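Local coordinates for superoxide dismutase 1 (Perkinsus marinus, PDB 2CW2), which probably protects cells from oxygen radicals by using a bound iron ion to convert superoxide into hydrogen peroxide and molecular oxygen, at residues L38-M49 with F107-N115; L127-F138 with L157-I166. All coordinates share one frame; numbering follows the deposited sequence.

Contact 1: residues L38-M49 with F107-N115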
loop_
_atom_site.group_PDB
_atom_site.type_symbol
_atom_site.label_atom_id
_atom_site.label_comp_id
_atom_site.label_asym_id
_atom_site.label_seq_id
_atom_site.Cartn_x
_atom_site.Cartn_y
_atom_site.Cartn_z
ATOM N N LEU A 38 18.281 4.944 13.529
ATOM C CA LEU A 38 17.287 4.559 14.523
ATOM C C LEU A 38 17.798 4.971 15.892
ATOM O O LEU A 38 18.997 4.841 16.184
ATOM C CB LEU A 38 17.120 3.046 14.506
ATOM C CG LEU A 38 15.917 2.352 13.879
ATOM C CD1 LEU A 38 15.087 3.215 12.928
ATOM C CD2 LEU A 38 16.270 0.988 13.262
ATOM N N PRO A 39 16.910 5.461 16.746
ATOM C CA PRO A 39 17.299 5.802 18.125
ATOM C C PRO A 39 17.425 4.614 19.092
ATOM O O PRO A 39 17.556 4.844 20.296
ATOM C CB PRO A 39 16.211 6.794 18.582
ATOM C CG PRO A 39 15.083 6.691 17.570
ATOM C CD PRO A 39 15.506 5.783 16.447
ATOM N N TYR A 40 17.395 3.383 18.578
ATOM C CA TYR A 40 17.500 2.174 19.398
ATOM C C TYR A 40 18.086 1.063 18.526
ATOM O O TYR A 40 18.090 1.165 17.279
ATOM C CB TYR A 40 16.113 1.765 19.951
ATOM C CG TYR A 40 14.991 2.117 18.987
ATOM C CD1 TYR A 40 14.777 1.358 17.835
ATOM C CD2 TYR A 40 14.181 3.238 19.205
ATOM C CE1 TYR A 40 13.795 1.706 16.917
ATOM C CE2 TYR A 40 13.188 3.595 18.294
ATOM C CZ TYR A 40 13.007 2.816 17.150
ATOM O OH TYR A 40 12.034 3.150 16.238
ATOM N N VAL A 41 18.574 0.003 19.165
ATOM C CA VAL A 41 19.146 -1.117 18.423
ATOM C C VAL A 41 18.003 -1.930 17.799
ATOM O O VAL A 41 16.826 -1.741 18.140
ATOM C CB VAL A 41 20.013 -2.006 19.323
ATOM C CG1 VAL A 41 21.126 -1.164 19.970
ATOM C CG2 VAL A 41 19.133 -2.671 20.374
ATOM N N LYS A 42 18.349 -2.817 16.878
ATOM C CA LYS A 42 17.346 -3.503 16.071
ATOM C C LYS A 42 16.370 -4.391 16.841
ATOM O O LYS A 42 15.204 -4.516 16.432
ATOM C CB LYS A 42 18.024 -4.295 14.955
ATOM C CG LYS A 42 18.749 -3.409 13.946
ATOM C CD LYS A 42 17.760 -2.605 13.078
ATOM C CE LYS A 42 18.482 -1.766 12.020
ATOM N NZ LYS A 42 19.220 -2.594 11.022
ATOM N N ASN A 43 16.808 -4.978 17.960
ATOM C CA ASN A 43 15.905 -5.865 18.699
ATOM C C ASN A 43 15.149 -5.167 19.842
ATOM O O ASN A 43 14.448 -5.808 20.635
ATOM C CB ASN A 43 16.638 -7.142 19.177
ATOM C CG ASN A 43 17.584 -6.892 20.327
ATOM O OD1 ASN A 43 17.649 -5.786 20.871
ATOM N ND2 ASN A 43 18.312 -7.947 20.737
ATOM N N ALA A 44 15.254 -3.841 19.871
ATOM C CA ALA A 44 14.847 -3.069 21.035
ATOM C C ALA A 44 13.325 -2.982 21.219
ATOM O O ALA A 44 12.861 -2.731 22.330
ATOM C CB ALA A 44 15.464 -1.686 20.998
ATOM N N LEU A 45 12.577 -3.179 20.129
ATOM C CA LEU A 45 11.116 -3.090 20.126
ATOM C C LEU A 45 10.415 -4.456 20.178
ATOM O O LEU A 45 9.179 -4.548 20.081
ATOM C CB LEU A 45 10.636 -2.302 18.886
ATOM C CG LEU A 45 11.291 -0.943 18.676
ATOM C CD1 LEU A 45 10.587 -0.205 17.544
ATOM C CD2 LEU A 45 11.264 -0.128 19.974
ATOM N N GLU A 46 11.188 -5.526 20.345
ATOM C CA GLU A 46 10.595 -6.864 20.449
ATOM C C GLU A 46 9.855 -7.027 21.775
ATOM O O GLU A 46 10.267 -6.455 22.790
ATOM C CB GLU A 46 11.676 -7.941 20.288
ATOM C CG GLU A 46 11.637 -8.622 18.906
ATOM C CD GLU A 46 12.926 -8.438 18.133
ATOM O OE1 GLU A 46 13.227 -9.207 17.186
ATOM O OE2 GLU A 46 13.652 -7.494 18.481
ATOM N N PRO A 47 8.778 -7.810 21.795
ATOM C CA PRO A 47 8.304 -8.596 20.648
ATOM C C PRO A 47 7.303 -7.886 19.732
ATOM O O PRO A 47 6.829 -8.479 18.746
ATOM C CB PRO A 47 7.619 -9.784 21.329
ATOM C CG PRO A 47 7.013 -9.175 22.576
ATOM C CD PRO A 47 7.948 -8.024 22.994
ATOM N N HIS A 48 6.987 -6.629 20.044
ATOM C CA HIS A 48 5.974 -5.880 19.305
ATOM C C HIS A 48 6.364 -5.607 17.846
ATOM O O HIS A 48 5.524 -5.628 16.957
ATOM C CB HIS A 48 5.698 -4.561 20.046
ATOM C CG HIS A 48 5.590 -4.739 21.528
ATOM N ND1 HIS A 48 4.588 -5.482 22.107
ATOM C CD2 HIS A 48 6.395 -4.336 22.539
ATOM C CE1 HIS A 48 4.754 -5.496 23.418
ATOM N NE2 HIS A 48 5.845 -4.814 23.706
ATOM N N MET A 49 7.641 -5.338 17.611
ATOM C CA MET A 49 8.140 -5.115 16.259
ATOM C C MET A 49 9.499 -5.792 16.182
ATOM O O MET A 49 10.350 -5.578 17.052
ATOM C CB MET A 49 8.294 -3.607 15.973
ATOM C CG MET A 49 8.609 -3.249 14.507
ATOM S SD MET A 49 8.637 -1.469 14.235
ATOM C CE MET A 49 6.880 -1.032 14.562
ATOM N N PHE A 107 10.010 10.428 11.542
ATOM C CA PHE A 107 9.078 10.777 12.606
ATOM C C PHE A 107 8.523 9.493 13.248
ATOM O O PHE A 107 8.416 9.392 14.483
ATOM C CB PHE A 107 7.918 11.577 12.003
ATOM C CG PHE A 107 7.032 12.234 13.027
ATOM C CD1 PHE A 107 7.200 13.579 13.343
ATOM C CD2 PHE A 107 6.029 11.524 13.661
ATOM C CE1 PHE A 107 6.401 14.193 14.284
ATOM C CE2 PHE A 107 5.208 12.146 14.621
ATOM C CZ PHE A 107 5.394 13.486 14.924
ATOM N N PHE A 108 8.163 8.531 12.407
ATOM C CA PHE A 108 7.612 7.246 12.881
ATOM C C PHE A 108 8.593 6.541 13.828
ATOM O O PHE A 108 8.247 6.171 14.943
ATOM C CB PHE A 108 7.264 6.329 11.688
ATOM C CG PHE A 108 6.726 4.961 12.096
ATOM C CD1 PHE A 108 5.557 4.848 12.840
ATOM C CD2 PHE A 108 7.384 3.795 11.700
ATOM C CE1 PHE A 108 5.066 3.603 13.211
ATOM C CE2 PHE A 108 6.891 2.539 12.056
ATOM C CZ PHE A 108 5.722 2.451 12.818
ATOM N N PHE A 109 9.833 6.371 13.396
ATOM C CA PHE A 109 10.803 5.632 14.205
ATOM C C PHE A 109 11.153 6.392 15.502
ATOM O O PHE A 109 11.419 5.768 16.544
ATOM C CB PHE A 109 12.072 5.326 13.372
ATOM C CG PHE A 109 11.840 4.377 12.199
ATOM C CD1 PHE A 109 12.347 4.676 10.939
ATOM C CD2 PHE A 109 11.188 3.161 12.381
ATOM C CE1 PHE A 109 12.157 3.806 9.849
ATOM C CE2 PHE A 109 10.977 2.292 11.300
ATOM C CZ PHE A 109 11.477 2.620 10.019
ATOM N N ASN A 110 11.136 7.727 15.438
ATOM C CA ASN A 110 11.304 8.557 16.635
ATOM C C ASN A 110 10.142 8.373 17.615
ATOM O O ASN A 110 10.314 8.510 18.838
ATOM C CB ASN A 110 11.428 10.042 16.249
ATOM C CG ASN A 110 12.832 10.405 15.742
ATOM O OD1 ASN A 110 13.024 11.386 14.982
ATOM N ND2 ASN A 110 13.809 9.657 16.184
ATOM N N ASN A 111 8.979 8.032 17.051
ATOM C CA ASN A 111 7.703 7.929 17.761
ATOM C C ASN A 111 7.544 6.614 18.498
ATOM O O ASN A 111 6.544 6.420 19.193
ATOM C CB ASN A 111 6.542 8.097 16.747
ATOM C CG ASN A 111 5.206 8.275 17.402
ATOM O OD1 ASN A 111 4.265 8.716 16.777
ATOM N ND2 ASN A 111 5.122 7.949 18.702
ATOM N N LEU A 112 8.497 5.696 18.319
ATOM C CA LEU A 112 8.540 4.424 19.036
ATOM C C LEU A 112 9.721 4.414 20.009
ATOM O O LEU A 112 10.679 5.165 19.829
ATOM C CB LEU A 112 8.684 3.240 18.066
ATOM C CG LEU A 112 7.875 3.301 16.777
ATOM C CD1 LEU A 112 8.246 2.167 15.811
ATOM C CD2 LEU A 112 6.397 3.294 17.140
ATOM N N ALA A 113 9.662 3.572 21.029
ATOM C CA ALA A 113 10.763 3.510 22.000
ATOM C C ALA A 113 10.703 2.205 22.804
ATOM O O ALA A 113 9.627 1.712 23.115
ATOM C CB ALA A 113 10.719 4.717 22.939
ATOM N N PRO A 114 11.865 1.650 23.128
ATOM C CA PRO A 114 11.928 0.417 23.929
ATOM C C PRO A 114 11.320 0.569 25.316
ATOM O O PRO A 114 10.811 -0.421 25.850
ATOM C CB PRO A 114 13.431 0.126 24.047
ATOM C CG PRO A 114 14.145 1.328 23.522
ATOM C CD PRO A 114 13.192 2.158 22.747
ATOM N N ASN A 115 11.371 1.754 25.910
ATOM C CA ASN A 115 10.756 1.906 27.230
ATOM C C ASN A 115 9.487 2.737 27.095
ATOM O O ASN A 115 9.074 3.433 28.034
ATOM C CB ASN A 115 11.725 2.551 28.228
ATOM C CG ASN A 115 11.229 2.464 29.680
ATOM O OD1 ASN A 115 10.665 1.467 30.088
ATOM N ND2 ASN A 115 11.431 3.534 30.445
#
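Tyr40 and Phe109 make the one hydrogen bond of this contact: Tyr40 OH donates to Phe109 O over 2.7 Å. The donor meets the carbonyl at a C=O...donor angle of 116°, slightly tilted from its plane, and the oxygen lies at the edge of the tyrosine ring, near its plane. The chi1 of 33° tucks Tyr40 CG between its backbone N and carbonyl carbon, sending the ring toward the backbone of Phe109, on helix 93-110.

Apolar contacts surround this bond. Within its own segment the Tyr40 ring is flanked on both faces, by Pro39 CD offset toward the rim and by Leu45 CD2 over the centre. Pro114 CD approaches obliquely, 3.8 Å from Tyr40 CD2, while Pro114 CB lies 4.1 Å from Ala44 CB. Deeper in, Leu112 CD1 receives two neighbours, Leu45 CD1 at 3.8 Å and Met49 CE at 3.7 Å; the methionine chain bends at chi3 (-65°), and its methyl also reaches Phe108 CZ.

A CH-pi contact completes the set, with Leu38 CD1 over one face of the Phe109 ring, 3.9 Å from its centroid. That ring also meets the iron ligand His57 edge-to-face, which is consistent with a second-shell position: a single directional bond and an apolar surround hold the loop before helix 51-73 against residues that border the metal site.

Contact 2: residues L127-F138 with L157-I166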
loop_
_atom_site.group_PDB
_atom_site.type_symbol
_atom_site.label_atom_id
_atom_site.label_comp_id
_atom_site.label_asym_id
_atom_site.label_seq_id
_atom_site.Cartn_x
_atom_site.Cartn_y
_atom_site.Cartn_z
ATOM N N LEU A 127 -3.850 17.089 27.178
ATOM C CA LEU A 127 -4.520 17.528 25.945
ATOM C C LEU A 127 -5.398 16.423 25.396
ATOM O O LEU A 127 -6.483 16.680 24.848
ATOM C CB LEU A 127 -3.489 17.971 24.899
ATOM C CG LEU A 127 -2.717 19.248 25.290
ATOM C CD1 LEU A 127 -1.546 19.498 24.351
ATOM C CD2 LEU A 127 -3.627 20.470 25.334
ATOM N N ILE A 128 -4.948 15.180 25.560
ATOM C CA ILE A 128 -5.750 14.042 25.129
ATOM C C ILE A 128 -7.054 14.008 25.917
ATOM O O ILE A 128 -8.133 13.847 25.342
ATOM C CB ILE A 128 -4.961 12.707 25.281
ATOM C CG1 ILE A 128 -3.948 12.574 24.145
ATOM C CG2 ILE A 128 -5.907 11.519 25.282
ATOM C CD1 ILE A 128 -3.032 11.412 24.298
ATOM N N THR A 129 -6.954 14.206 27.227
ATOM C CA THR A 129 -8.145 14.289 28.062
ATOM C C THR A 129 -9.019 15.440 27.621
ATOM O O THR A 129 -10.247 15.297 27.458
ATOM C CB THR A 129 -7.753 14.436 29.533
ATOM O OG1 THR A 129 -7.135 13.213 29.972
ATOM C CG2 THR A 129 -9.003 14.564 30.406
ATOM N N ARG A 130 -8.389 16.588 27.391
ATOM C CA ARG A 130 -9.147 17.761 26.996
ATOM C C ARG A 130 -9.956 17.519 25.728
ATOM O O ARG A 130 -11.135 17.877 25.655
ATOM C CB ARG A 130 -8.225 18.961 26.836
ATOM C CG ARG A 130 -8.952 20.273 26.650
ATOM C CD ARG A 130 -8.060 21.399 26.219
ATOM N NE ARG A 130 -7.619 21.184 24.848
ATOM C CZ ARG A 130 -6.665 21.891 24.251
ATOM N NH1 ARG A 130 -6.060 22.887 24.901
ATOM N NH2 ARG A 130 -6.329 21.611 22.991
ATOM N N ASP A 131 -9.336 16.884 24.731
ATOM C CA ASP A 131 -9.914 16.857 23.403
ATOM C C ASP A 131 -10.617 15.561 22.996
ATOM O O ASP A 131 -11.430 15.564 22.073
ATOM C CB ASP A 131 -8.871 17.260 22.361
ATOM C CG ASP A 131 -8.388 18.678 22.554
ATOM O OD1 ASP A 131 -9.125 19.481 23.202
ATOM O OD2 ASP A 131 -7.286 19.076 22.110
ATOM N N PHE A 132 -10.337 14.478 23.704
ATOM C CA PHE A 132 -10.989 13.204 23.425
ATOM C C PHE A 132 -11.724 12.682 24.630
ATOM O O PHE A 132 -12.384 11.642 24.546
ATOM C CB PHE A 132 -9.947 12.165 23.007
ATOM C CG PHE A 132 -9.265 12.521 21.729
ATOM C CD1 PHE A 132 -9.837 12.172 20.507
ATOM C CD2 PHE A 132 -8.098 13.252 21.739
ATOM C CE1 PHE A 132 -9.205 12.519 19.315
ATOM C CE2 PHE A 132 -7.465 13.598 20.561
ATOM C CZ PHE A 132 -8.025 13.237 19.350
ATOM N N GLY A 133 -11.581 13.384 25.754
ATOM C CA GLY A 133 -12.282 12.999 26.970
ATOM C C GLY A 133 -11.490 12.067 27.880
ATOM O O GLY A 133 -11.492 12.215 29.107
ATOM N N SER A 134 -10.796 11.107 27.273
ATOM C CA SER A 134 -9.984 10.156 28.017
ATOM C C SER A 134 -8.982 9.536 27.066
ATOM O O SER A 134 -9.198 9.521 25.843
ATOM C CB SER A 134 -10.859 9.051 28.631
ATOM O OG SER A 134 -11.307 8.133 27.642
ATOM N N PHE A 135 -7.894 9.010 27.619
ATOM C CA PHE A 135 -6.957 8.263 26.790
ATOM C C PHE A 135 -7.646 7.052 26.144
ATOM O O PHE A 135 -7.380 6.728 24.976
ATOM C CB PHE A 135 -5.736 7.823 27.598
ATOM C CG PHE A 135 -4.749 7.044 26.792
ATOM C CD1 PHE A 135 -4.157 7.618 25.675
ATOM C CD2 PHE A 135 -4.411 5.742 27.138
ATOM C CE1 PHE A 135 -3.259 6.915 24.912
ATOM C CE2 PHE A 135 -3.483 5.017 26.375
ATOM C CZ PHE A 135 -2.920 5.604 25.265
ATOM N N GLU A 136 -8.518 6.365 26.882
ATOM C CA GLU A 136 -9.175 5.185 26.304
ATOM C C GLU A 136 -9.933 5.552 25.011
ATOM O O GLU A 136 -9.872 4.844 23.990
ATOM C CB GLU A 136 -10.132 4.510 27.312
ATOM C CG GLU A 136 -10.008 5.019 28.745
ATOM C CD GLU A 136 -11.347 5.372 29.421
ATOM O OE1 GLU A 136 -12.409 4.848 28.989
ATOM O OE2 GLU A 136 -11.332 6.170 30.408
ATOM N N LYS A 137 -10.641 6.665 25.045
ATOM C CA LYS A 137 -11.419 7.069 23.871
ATOM C C LYS A 137 -10.512 7.503 22.724
ATOM O O LYS A 137 -10.765 7.179 21.567
ATOM C CB LYS A 137 -12.450 8.137 24.242
ATOM C CG LYS A 137 -13.572 7.497 25.103
ATOM C CD LYS A 137 -14.478 8.513 25.790
ATOM C CE LYS A 137 -14.295 8.478 27.305
ATOM N NZ LYS A 137 -14.027 9.830 27.806
ATOM N N PHE A 138 -9.457 8.237 23.047
ATOM C CA PHE A 138 -8.477 8.592 22.023
ATOM C C PHE A 138 -7.901 7.322 21.372
ATOM O O PHE A 138 -7.778 7.216 20.139
ATOM C CB PHE A 138 -7.329 9.394 22.625
ATOM C CG PHE A 138 -6.148 9.494 21.714
ATOM C CD1 PHE A 138 -6.226 10.245 20.543
ATOM C CD2 PHE A 138 -4.973 8.793 21.989
ATOM C CE1 PHE A 138 -5.133 10.322 19.670
ATOM C CE2 PHE A 138 -3.874 8.872 21.140
ATOM C CZ PHE A 138 -3.951 9.632 19.967
ATOM N N LEU A 157 -1.697 12.028 14.728
ATOM C CA LEU A 157 -2.274 12.919 15.730
ATOM C C LEU A 157 -1.602 14.240 15.441
ATOM O O LEU A 157 -0.363 14.311 15.398
ATOM C CB LEU A 157 -1.922 12.484 17.164
ATOM C CG LEU A 157 -2.433 13.519 18.191
ATOM C CD1 LEU A 157 -3.953 13.585 18.117
ATOM C CD2 LEU A 157 -2.026 13.120 19.576
ATOM N N ILE A 158 -2.417 15.268 15.221
ATOM C CA ILE A 158 -1.957 16.597 14.884
ATOM C C ILE A 158 -2.425 17.627 15.916
ATOM O O ILE A 158 -3.395 17.403 16.608
ATOM C CB ILE A 158 -2.546 16.921 13.488
ATOM C CG1 ILE A 158 -1.457 17.285 12.529
ATOM C CG2 ILE A 158 -3.757 17.826 13.531
ATOM C CD1 ILE A 158 -0.841 16.063 12.001
ATOM N N ALA A 159 -1.693 18.727 16.033
ATOM C CA ALA A 159 -2.212 19.934 16.678
ATOM C C ALA A 159 -2.599 20.867 15.545
ATOM O O ALA A 159 -1.779 21.197 14.685
ATOM C CB ALA A 159 -1.141 20.591 17.535
ATOM N N ASP A 160 -3.850 21.277 15.510
ATOM C CA ASP A 160 -4.259 22.086 14.393
ATOM C C ASP A 160 -4.102 23.548 14.810
ATOM O O ASP A 160 -3.058 24.170 14.585
ATOM C CB ASP A 160 -5.653 21.676 13.929
ATOM C CG ASP A 160 -6.122 22.454 12.736
ATOM O OD1 ASP A 160 -5.861 23.672 12.674
ATOM O OD2 ASP A 160 -6.751 21.916 11.807
ATOM N N ASP A 161 -5.069 24.128 15.469
ATOM C CA ASP A 161 -4.769 25.516 15.867
ATOM C C ASP A 161 -4.745 25.437 17.374
ATOM O O ASP A 161 -5.549 26.058 18.026
ATOM C CB ASP A 161 -5.867 26.467 15.369
ATOM C CG ASP A 161 -5.318 27.768 14.751
ATOM O OD1 ASP A 161 -4.782 28.632 15.489
ATOM O OD2 ASP A 161 -5.431 28.021 13.522
ATOM N N GLY A 162 -3.863 24.598 17.912
ATOM C CA GLY A 162 -3.822 24.340 19.342
ATOM C C GLY A 162 -4.721 23.181 19.769
ATOM O O GLY A 162 -4.695 22.788 20.923
ATOM N N LYS A 163 -5.473 22.610 18.828
ATOM C CA LYS A 163 -6.455 21.560 19.117
ATOM C C LYS A 163 -5.959 20.242 18.565
ATOM O O LYS A 163 -5.430 20.213 17.462
ATOM C CB LYS A 163 -7.760 21.867 18.382
ATOM C CG LYS A 163 -8.992 22.067 19.247
ATOM C CD LYS A 163 -9.404 20.820 20.023
ATOM C CE LYS A 163 -10.845 20.940 20.526
ATOM N NZ LYS A 163 -10.983 20.844 21.997
ATOM N N LEU A 164 -6.162 19.160 19.306
ATOM C CA LEU A 164 -5.751 17.833 18.858
ATOM C C LEU A 164 -6.756 17.295 17.865
ATOM O O LEU A 164 -7.967 17.447 18.039
ATOM C CB LEU A 164 -5.686 16.868 20.035
ATOM C CG LEU A 164 -4.628 17.034 21.115
ATOM C CD1 LEU A 164 -4.470 15.698 21.874
ATOM C CD2 LEU A 164 -3.299 17.474 20.528
ATOM N N LYS A 165 -6.260 16.644 16.823
ATOM C CA LYS A 165 -7.142 16.022 15.854
ATOM C C LYS A 165 -6.442 14.834 15.210
ATOM O O LYS A 165 -5.228 14.859 15.008
ATOM C CB LYS A 165 -7.551 17.075 14.822
ATOM C CG LYS A 165 -8.273 16.604 13.606
ATOM C CD LYS A 165 -8.130 17.702 12.530
ATOM C CE LYS A 165 -9.302 18.650 12.520
ATOM N NZ LYS A 165 -9.206 19.634 11.390
ATOM N N ILE A 166 -7.210 13.800 14.896
ATOM C CA ILE A 166 -6.666 12.631 14.225
ATOM C C ILE A 166 -6.920 12.797 12.737
ATOM O O ILE A 166 -8.062 13.009 12.316
ATOM C CB ILE A 166 -7.322 11.343 14.724
ATOM C CG1 ILE A 166 -6.986 11.113 16.198
ATOM C CG2 ILE A 166 -6.873 10.142 13.841
ATOM C CD1 ILE A 166 -7.861 10.071 16.898
HETATM O O HOH W 1 -3.914 24.123 23.231
#
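In the C-terminal alpha/beta domain of the iron/manganese superoxide dismutases, helices pack against a three-stranded antiparallel sheet, and here the end of helix 122-132 and the start of helix 135-148 meet the hairpin of strands 153-159 and 164-170. The short axes of 127-132 and 164-166 approach to 8.7 Å with their directions 70° apart.

The apolar half is built around Leu164 and Ile166, both on the helix-facing side of their strand. Leu164 CD1 touches both Leu127 CB and Ile128 CG1, each 3.9 Å away, and also lies in plane at the edge of the Phe132 ring. Ile166 CD1 approaches two aromatic rings obliquely, 3.7 Å from Phe132 CE1 and 3.9 Å from Phe138 CE1. These rings meet each other as well, Phe138 CD1 sitting over the centre of the Phe132 face. From the adjoining strand Leu157 CD1 reaches Phe138 CE1, and Met184 of strand 181-187 touches both Phe138 and Leu157.

Beside this apolar patch the contact turns polar, centred on the Asp131 carboxylate. Arg130 grips it side-on, NE to OD1 and NH2 to OD2, its chain bent at chi3 (70°) to bring the guanidinium round. Lys163 NZ forms a salt bridge to Asp131 OD1 at 2.6 Å, from the opposite face to Arg130 NE; two cations on one carboxylate would be expected to favour its charged form. Asp131 OD2 also accepts Leu164 N at 3.0 Å, from above the carboxylate plane, which ties the acid to the strand backbone. Gly162 O takes a bond from Arg130 NH2 at 2.9 Å, and a water that accepts from Arg130 NH1 donates to that same carbonyl oxygen.

Overall arrangement
Followed from the N terminus, the chain first closes contact 1, where the loop 38-49 meets 107-115 after an almost wholly helical excursion through helices 51-73 to 93-110. Contact 2 comes next in series, neither nesting with contact 1 nor crossing it: its much shorter loop runs through helix 135-148 and into strand 153-159. Contact 1 thus ties the loop before helix 51-73 to the C-terminal end of helix 93-110 and the residues after it, near the iron, and contact 2 joins helices to sheet in the C-terminal domain, away from the metal. The centres of contacts 1 and 2 lie about 24 Å apart. Strand 181-187 has neighbours in both, through Phe108 and Leu157 among others.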